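Local coordinates for protein 3-oxo-tetronate kinase (Cupriavidus necator, PDB 5DMH) that catalyses the ATP-dependent phosphorylation of 3-oxo-tetronate (3-dehydroerythronate) to its 4-phosphate, as a member of the four-carbon acid sugar kinase family, at residues A[59-64]-A[101-106]; A[81-86]-A[95-100]. One frame throughout, in Å; residues are numbered along the deposited sequence.

Contact 1 (A[59-64]-A[101-106]); sequences VQTIGL and LQWLRA
In the alpha/beta sugar-binding N-terminal domain, the last turns of helix 90-106 pack beside the end of strand 58-62, where Leu64 and Trp103 form an apolar contact. Their CA atoms lie 7.5 Å apart, the closest CA pair between the two segments, and the two side chains lie alongside each other, pointing opposite ways. Both methyls of Leu64 reach the root of the indole: CD2 is 3.9 Å and CD1 4.0 Å from CB of Trp103. The same CD2 also lies 4.0 Å from Trp103 CE3, so this methyl runs obliquely along the start of the ring system. Trp103 holds CG anti to its backbone N (chi1 -178°), which carries the indole off the helix toward the strand. Its far corner, CH2, comes within 4.2 Å of Thr61 CG2, again obliquely. Pro65 and Ile73 also touch the tryptophan, and Ile73 touches Thr61 as well. The other branch of Thr61 serves the turn instead of the helix: with chi1 at 65°, OG1 donates to the carbonyl of Gly63, whose positive phi suits glycine. That bond closes the turn after the strand, with OG1 2.8 Å from Gly63 O and a C=O...donor angle of 166°.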
ATOM      1  N   VAL A  59       1.381   8.493  12.391  1.00 24.63           N
ATOM      2  CA  VAL A  59       2.378   7.476  12.701  1.00 29.17           C
ATOM      3  C   VAL A  59       1.976   6.144  12.062  1.00 23.72           C
ATOM      4  O   VAL A  59       0.819   5.725  12.133  1.00 24.21           O
ATOM      5  CB  VAL A  59       2.564   7.303  14.221  1.00 27.39           C
ATOM      6  CG1 VAL A  59       3.377   6.036  14.528  1.00 32.17           C
ATOM      7  CG2 VAL A  59       3.241   8.545  14.821  1.00 27.12           C
ATOM      8  N   GLN A  60       2.930   5.509  11.385  1.00 20.45           N
ATOM      9  CA  GLN A  60       2.705   4.193  10.801  1.00 18.15           C
ATOM     10  C   GLN A  60       3.329   3.150  11.716  1.00 19.46           C
ATOM     11  O   GLN A  60       4.500   3.266  12.082  1.00 21.65           O
ATOM     12  CB  GLN A  60       3.325   4.085   9.407  1.00 19.20           C
ATOM     13  CG  GLN A  60       3.329   2.676   8.881  1.00 20.13           C
ATOM     14  CD  GLN A  60       3.645   2.618   7.415  1.00 24.43           C
ATOM     15  OE1 GLN A  60       3.425   3.590   6.691  1.00 25.02           O
ATOM     16  NE2 GLN A  60       4.156   1.483   6.959  1.00 26.35           N
ATOM     17  N   THR A  61       2.544   2.147  12.100  1.00 19.25           N
ATOM     18  CA  THR A  61       3.052   1.055  12.908  1.00 18.60           C
ATOM     19  C   THR A  61       3.143  -0.187  12.047  1.00 19.90           C
ATOM     20  O   THR A  61       2.374  -0.364  11.113  1.00 20.76           O
ATOM     21  CB  THR A  61       2.143   0.752  14.131  1.00 19.24           C
ATOM     22  OG1 THR A  61       0.868   0.287  13.683  1.00 22.22           O
ATOM     23  CG2 THR A  61       1.986   1.978  15.010  1.00 25.84           C
ATOM     24  N   ILE A  62       4.115  -1.031  12.347  1.00 20.08           N
ATOM     25  CA  ILE A  62       4.263  -2.286  11.652  1.00 18.26           C
ATOM     26  C   ILE A  62       3.537  -3.292  12.514  1.00 18.51           C
ATOM     27  O   ILE A  62       4.006  -3.647  13.585  1.00 18.41           O
ATOM     28  CB  ILE A  62       5.752  -2.662  11.465  1.00 20.94           C
ATOM     29  CG1 ILE A  62       6.489  -1.561  10.728  1.00 17.42           C
ATOM     30  CG2 ILE A  62       5.869  -3.953  10.691  1.00 19.15           C
ATOM     31  CD1 ILE A  62       5.844  -1.162   9.393  1.00 20.16           C
ATOM     32  N   GLY A  63       2.336  -3.680  12.083  1.00 23.34           N
ATOM     33  CA  GLY A  63       1.445  -4.436  12.938  1.00 21.82           C
ATOM     34  C   GLY A  63       1.145  -3.651  14.189  1.00 22.23           C
ATOM     35  O   GLY A  63       1.180  -2.401  14.194  1.00 21.53           O
ATOM     36  N   LEU A  64       0.856  -4.374  15.261  1.00 18.73           N
ATOM     37  CA  LEU A  64       0.492  -3.751  16.512  1.00 25.82           C
ATOM     38  C   LEU A  64       1.679  -3.686  17.465  1.00 29.59           C
ATOM     39  O   LEU A  64       2.308  -4.704  17.749  1.00 28.80           O
ATOM     40  CB  LEU A  64      -0.662  -4.521  17.134  1.00 26.33           C
ATOM     41  CG  LEU A  64      -1.858  -4.687  16.205  1.00 25.45           C
ATOM     42  CD1 LEU A  64      -2.989  -5.403  16.937  1.00 30.93           C
ATOM     43  CD2 LEU A  64      -2.313  -3.319  15.684  1.00 28.73           C
ATOM     44  N   LEU A 101      -8.251  -3.258  14.294  1.00 17.56           N
ATOM     45  CA  LEU A 101      -9.382  -2.360  14.515  1.00 15.68           C
ATOM     46  C   LEU A 101      -9.572  -2.099  16.001  1.00 17.25           C
ATOM     47  O   LEU A 101      -9.778  -0.961  16.444  1.00 20.57           O
ATOM     48  CB  LEU A 101     -10.655  -2.960  13.955  1.00 16.69           C
ATOM     49  CG  LEU A 101     -11.949  -2.229  14.307  1.00 17.10           C
ATOM     50  CD1 LEU A 101     -12.057  -0.890  13.587  1.00 22.50           C
ATOM     51  CD2 LEU A 101     -13.143  -3.089  13.950  1.00 17.43           C
ATOM     52  N   GLN A 102      -9.537  -3.167  16.778  1.00 16.86           N
ATOM     53  CA  GLN A 102      -9.725  -3.028  18.214  1.00 20.61           C
ATOM     54  C   GLN A 102      -8.612  -2.173  18.795  1.00 20.69           C
ATOM     55  O   GLN A 102      -8.870  -1.289  19.626  1.00 20.48           O
ATOM     56  CB  GLN A 102      -9.772  -4.399  18.886  1.00 22.97           C
ATOM     57  CG  GLN A 102      -9.651  -4.354  20.398  1.00 29.75           C
ATOM     58  CD  GLN A 102     -10.725  -3.545  21.055  1.00 32.00           C
ATOM     59  OE1 GLN A 102     -11.807  -3.308  20.490  1.00 31.73           O
ATOM     60  NE2 GLN A 102     -10.441  -3.103  22.278  1.00 27.95           N
ATOM     61  N   TRP A 103      -7.368  -2.412  18.362  1.00 21.83           N
ATOM     62  CA  TRP A 103      -6.246  -1.619  18.877  1.00 20.34           C
ATOM     63  C   TRP A 103      -6.474  -0.125  18.587  1.00 21.01           C
ATOM     64  O   TRP A 103      -6.278   0.746  19.455  1.00 20.57           O
ATOM     65  CB  TRP A 103      -4.905  -2.122  18.311  1.00 19.11           C
ATOM     66  CG  TRP A 103      -3.733  -1.368  18.849  1.00 18.78           C
ATOM     67  CD1 TRP A 103      -3.097  -1.556  20.051  1.00 24.80           C
ATOM     68  CD2 TRP A 103      -3.075  -0.270  18.214  1.00 17.79           C
ATOM     69  NE1 TRP A 103      -2.086  -0.642  20.194  1.00 24.37           N
ATOM     70  CE2 TRP A 103      -2.046   0.158  19.079  1.00 25.47           C
ATOM     71  CE3 TRP A 103      -3.256   0.386  16.996  1.00 20.10           C
ATOM     72  CZ2 TRP A 103      -1.188   1.216  18.756  1.00 30.31           C
ATOM     73  CZ3 TRP A 103      -2.413   1.434  16.669  1.00 20.33           C
ATOM     74  CH2 TRP A 103      -1.386   1.842  17.544  1.00 26.71           C
ATOM     75  N   LEU A 104      -6.913   0.162  17.372  1.00 18.78           N
ATOM     76  CA  LEU A 104      -7.164   1.539  16.951  1.00 17.09           C
ATOM     77  C   LEU A 104      -8.280   2.180  17.761  1.00 21.48           C
ATOM     78  O   LEU A 104      -8.157   3.324  18.194  1.00 22.06           O
ATOM     79  CB  LEU A 104      -7.504   1.570  15.464  1.00 16.16           C
ATOM     80  CG  LEU A 104      -6.311   1.292  14.547  1.00 19.59           C
ATOM     81  CD1 LEU A 104      -6.835   1.097  13.140  1.00 19.13           C
ATOM     82  CD2 LEU A 104      -5.266   2.418  14.581  1.00 19.44           C
ATOM     83  N   ARG A 105      -9.349   1.428  18.014  1.00 19.61           N
ATOM     84  CA  ARG A 105     -10.461   1.942  18.802  1.00 23.66           C
ATOM     85  C   ARG A 105      -9.992   2.287  20.208  1.00 24.89           C
ATOM     86  O   ARG A 105     -10.334   3.330  20.762  1.00 27.29           O
ATOM     87  CB  ARG A 105     -11.587   0.910  18.884  1.00 18.77           C
ATOM     88  CG  ARG A 105     -12.169   0.465  17.590  1.00 29.51           C
ATOM     89  CD  ARG A 105     -13.182  -0.640  17.791  1.00 38.94           C
ATOM     90  NE  ARG A 105     -14.513  -0.075  17.905  1.00 43.55           N
ATOM     91  CZ  ARG A 105     -15.641  -0.727  17.673  1.00 28.12           C
ATOM     92  NH1 ARG A 105     -15.644  -2.009  17.301  1.00 22.38           N
ATOM     93  NH2 ARG A 105     -16.775  -0.067  17.776  1.00 24.85           N
ATOM     94  N   ALA A 106      -9.192   1.397  20.770  1.00 22.16           N
ATOM     95  CA  ALA A 106      -8.650   1.565  22.115  1.00 28.84           C
ATOM     96  C   ALA A 106      -7.721   2.763  22.244  1.00 29.75           C
ATOM     97  O   ALA A 106      -7.565   3.285  23.341  1.00 28.65           O
ATOM     98  CB  ALA A 106      -7.929   0.322  22.516  1.00 23.07           C
TER

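Contact 2 (A[81-86]-A[95-100]); sequences VALKSR and AQSLAA
Leu83 meets Gln96 and Ser97 where the chain leaves strand 78-82 of the alpha/beta sugar-binding domain and is covered by helix 90-106, the next helix in sequence. One methyl does most of the touching: CD1 of Leu83 sits 3.7 Å from Ser97 OG, and it also rests against CB and the backbone O of Gln96. With CG anti to its carbonyl carbon (chi1 -56°), Leu83 sends this methyl onto the helix, and its side chain runs beside that of Gln96 with the reverse heading. The glutamine, extended beyond CG, brings OE1 alongside Leu83 at 4.1 Å from both CB and CD2, and close to CB of Ser85. One helical turn after Gln96, the apolar contact continues with Val81 CG1 at 4.0 Å from Ala100 CB.

The polar links between the segments pass through two waters. One accepts from the backbone N of Lys84 and donates to Gln96 OE1, which ties the amide oxygen to the loop backbone. The second lies between the serines and donates to Ser97 OG, which also hydrogen-bonds Ala93 O, one turn earlier in the helix.

Farther out, Leu64 and Thr61 also touch Val81, and Ile88 touches Gln96. Ser85 O accepts from Asn127 ND2. The loop points toward the nucleotide-binding half: Lys84 NZ forms salt bridges with Glu370 and Glu394, both inferred to bind ATP, while Arg86 pairs with Asp39 and Asp40. The side chain of Ser85 is nevertheless about 12 Å from the bound ADP. The water links have ordinary hydrogen-bond lengths, with the first water 2.8 Å from Gln96 OE1 and the second 2.7 Å from Ser85 OG.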
ATOM      1  N   VAL A  81      -1.934   1.320  10.582  1.00 18.39           N
ATOM      2  CA  VAL A  81      -1.413  -0.011  10.851  1.00 21.37           C
ATOM      3  C   VAL A  81      -1.113  -0.761   9.547  1.00 19.85           C
ATOM      4  O   VAL A  81      -2.005  -1.067   8.760  1.00 19.28           O
ATOM      5  CB  VAL A  81      -2.400  -0.829  11.737  1.00 17.71           C
ATOM      6  CG1 VAL A  81      -1.858  -2.244  11.973  1.00 18.83           C
ATOM      7  CG2 VAL A  81      -2.678  -0.106  13.047  1.00 20.85           C
ATOM      8  N   ALA A  82       0.166  -1.069   9.327  1.00 15.20           N
ATOM      9  CA  ALA A  82       0.597  -1.841   8.190  1.00 15.33           C
ATOM     10  C   ALA A  82       0.491  -3.354   8.436  1.00 15.09           C
ATOM     11  O   ALA A  82       1.092  -3.893   9.376  1.00 15.12           O
ATOM     12  CB  ALA A  82       2.034  -1.470   7.863  1.00 18.17           C
ATOM     13  N   LEU A  83      -0.303  -4.018   7.618  1.00 14.50           N
ATOM     14  CA  LEU A  83      -0.413  -5.474   7.607  1.00 13.68           C
ATOM     15  C   LEU A  83       0.145  -6.042   6.296  1.00 17.12           C
ATOM     16  O   LEU A  83       0.164  -5.342   5.283  1.00 18.53           O
ATOM     17  CB  LEU A  83      -1.869  -5.920   7.732  1.00 17.38           C
ATOM     18  CG  LEU A  83      -2.662  -5.417   8.932  1.00 17.37           C
ATOM     19  CD1 LEU A  83      -4.094  -5.965   8.919  1.00 17.32           C
ATOM     20  CD2 LEU A  83      -1.938  -5.749  10.253  1.00 23.93           C
ATOM     21  N   LYS A  84       0.547  -7.322   6.303  1.00 16.43           N
ATOM     22  CA  LYS A  84       0.939  -8.019   5.083  1.00 15.49           C
ATOM     23  C   LYS A  84      -0.180  -9.001   4.769  1.00 15.79           C
ATOM     24  O   LYS A  84      -0.021 -10.218   4.870  1.00 19.20           O
ATOM     25  CB  LYS A  84       2.297  -8.742   5.276  1.00 16.73           C
ATOM     26  CG  LYS A  84       2.929  -9.246   3.988  1.00 15.07           C
ATOM     27  CD  LYS A  84       4.227 -10.052   4.234  1.00 19.18           C
ATOM     28  CE  LYS A  84       4.914 -10.428   2.954  1.00 16.33           C
ATOM     29  NZ  LYS A  84       4.153 -11.388   2.105  1.00 21.37           N
ATOM     30  N   SER A  85      -1.359  -8.468   4.429  1.00 18.48           N
ATOM     31  CA  SER A  85      -2.588  -9.263   4.469  1.00 16.75           C
ATOM     32  C   SER A  85      -3.310  -9.295   3.124  1.00 17.02           C
ATOM     33  O   SER A  85      -4.439  -9.789   3.020  1.00 19.49           O
ATOM     34  CB  SER A  85      -3.540  -8.662   5.488  1.00 19.20           C
ATOM     35  OG  SER A  85      -3.766  -7.294   5.168  1.00 15.92           O
ATOM     36  N   ARG A  86      -2.689  -8.736   2.097  1.00 15.83           N
ATOM     37  CA  ARG A  86      -3.318  -8.677   0.793  1.00 13.98           C
ATOM     38  C   ARG A  86      -3.579 -10.038   0.132  1.00 15.19           C
ATOM     39  O   ARG A  86      -4.541 -10.184  -0.608  1.00 17.59           O
ATOM     40  CB  ARG A  86      -2.467  -7.797  -0.135  1.00 16.33           C
ATOM     41  CG  ARG A  86      -2.967  -7.718  -1.581  1.00 16.61           C
ATOM     42  CD  ARG A  86      -2.034  -6.790  -2.366  1.00 22.99           C
ATOM     43  NE  ARG A  86      -2.293  -5.450  -1.870  1.00 24.05           N
ATOM     44  CZ  ARG A  86      -1.676  -4.343  -2.257  1.00 31.31           C
ATOM     45  NH1 ARG A  86      -0.678  -4.384  -3.143  1.00 26.26           N
ATOM     46  NH2 ARG A  86      -2.052  -3.195  -1.714  1.00 25.71           N
ATOM     47  N   ALA A  95      -8.832 -11.828  10.627  1.00 15.69           N
ATOM     48  CA  ALA A  95      -8.425 -11.885  12.035  1.00 18.14           C
ATOM     49  C   ALA A  95      -7.419 -10.775  12.342  1.00 17.01           C
ATOM     50  O   ALA A  95      -7.549 -10.061  13.334  1.00 17.15           O
ATOM     51  CB  ALA A  95      -7.855 -13.230  12.368  1.00 18.52           C
ATOM     52  N   GLN A  96      -6.412 -10.623  11.482  1.00 18.54           N
ATOM     53  CA  GLN A  96      -5.465  -9.538  11.646  1.00 15.34           C
ATOM     54  C   GLN A  96      -6.106  -8.163  11.577  1.00 15.01           C
ATOM     55  O   GLN A  96      -5.687  -7.246  12.296  1.00 16.48           O
ATOM     56  CB  GLN A  96      -4.344  -9.619  10.598  1.00 16.65           C
ATOM     57  CG  GLN A  96      -3.521 -10.877  10.659  1.00 18.95           C
ATOM     58  CD  GLN A  96      -2.354 -10.801   9.702  1.00 23.86           C
ATOM     59  OE1 GLN A  96      -2.019  -9.726   9.212  1.00 19.89           O
ATOM     60  NE2 GLN A  96      -1.739 -11.937   9.423  1.00 22.86           N
ATOM     61  N   SER A  97      -7.091  -7.999  10.699  1.00 13.75           N
ATOM     62  CA  SER A  97      -7.740  -6.714  10.523  1.00 14.34           C
ATOM     63  C   SER A  97      -8.633  -6.387  11.713  1.00 16.52           C
ATOM     64  O   SER A  97      -8.678  -5.244  12.164  1.00 16.72           O
ATOM     65  CB  SER A  97      -8.503  -6.666   9.204  1.00 17.80           C
ATOM     66  OG  SER A  97      -7.619  -6.881   8.110  1.00 15.25           O
ATOM     67  N   LEU A  98      -9.323  -7.385  12.247  1.00 17.62           N
ATOM     68  CA  LEU A  98     -10.126  -7.167  13.458  1.00 17.89           C
ATOM     69  C   LEU A  98      -9.287  -6.822  14.686  1.00 18.16           C
ATOM     70  O   LEU A  98      -9.698  -6.007  15.535  1.00 17.60           O
ATOM     71  CB  LEU A  98     -10.972  -8.395  13.740  1.00 18.18           C
ATOM     72  CG  LEU A  98     -12.131  -8.535  12.750  1.00 17.77           C
ATOM     73  CD1 LEU A  98     -12.835  -9.886  12.941  1.00 21.39           C
ATOM     74  CD2 LEU A  98     -13.135  -7.369  12.909  1.00 21.80           C
ATOM     75  N   ALA A  99      -8.115  -7.448  14.805  1.00 16.88           N
ATOM     76  CA  ALA A  99      -7.224  -7.125  15.918  1.00 17.92           C
ATOM     77  C   ALA A  99      -6.726  -5.690  15.811  1.00 18.34           C
ATOM     78  O   ALA A  99      -6.726  -4.937  16.804  1.00 19.20           O
ATOM     79  CB  ALA A  99      -6.043  -8.110  15.979  1.00 18.86           C
ATOM     80  N   ALA A 100      -6.307  -5.300  14.613  1.00 17.53           N
ATOM     81  CA  ALA A 100      -5.914  -3.907  14.362  1.00 18.08           C
ATOM     82  C   ALA A 100      -7.028  -2.898  14.652  1.00 17.50           C
ATOM     83  O   ALA A 100      -6.785  -1.806  15.217  1.00 16.74           O
ATOM     84  CB  ALA A 100      -5.424  -3.747  12.945  1.00 19.92           C
TER
HETATM   85  O   HOH W   1       0.588  -8.745   8.769  1.00 17.43           O
HETATM   86  O   HOH W   2      -6.162  -6.130   5.790  1.00 19.33           O

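How the contacts relate
Both contacts lay helix 90-106 against neighbouring strands of the same sheet, and their centres are 9 Å apart. Contact 2 uses the earlier turns of the helix and is buried; contact 1 uses its final turns and is only partly buried, with Leu64 exposed. The chemistry follows: contact 1 is apolar between its segments, whereas contact 2 adds two water bridges, and its 81-86 loop carries Lys84, salt-bridged to two residues inferred to bind ATP. Contact 2 buries 231 Å² and contact 1 163 Å². The strands are joined edge to edge by probable hydrogen bonds, Thr61 O to Ala82 N (2.9 Å) and Gly63 N to Ala82 O (3.0 Å), and along the chain contact 2 is nested within contact 1.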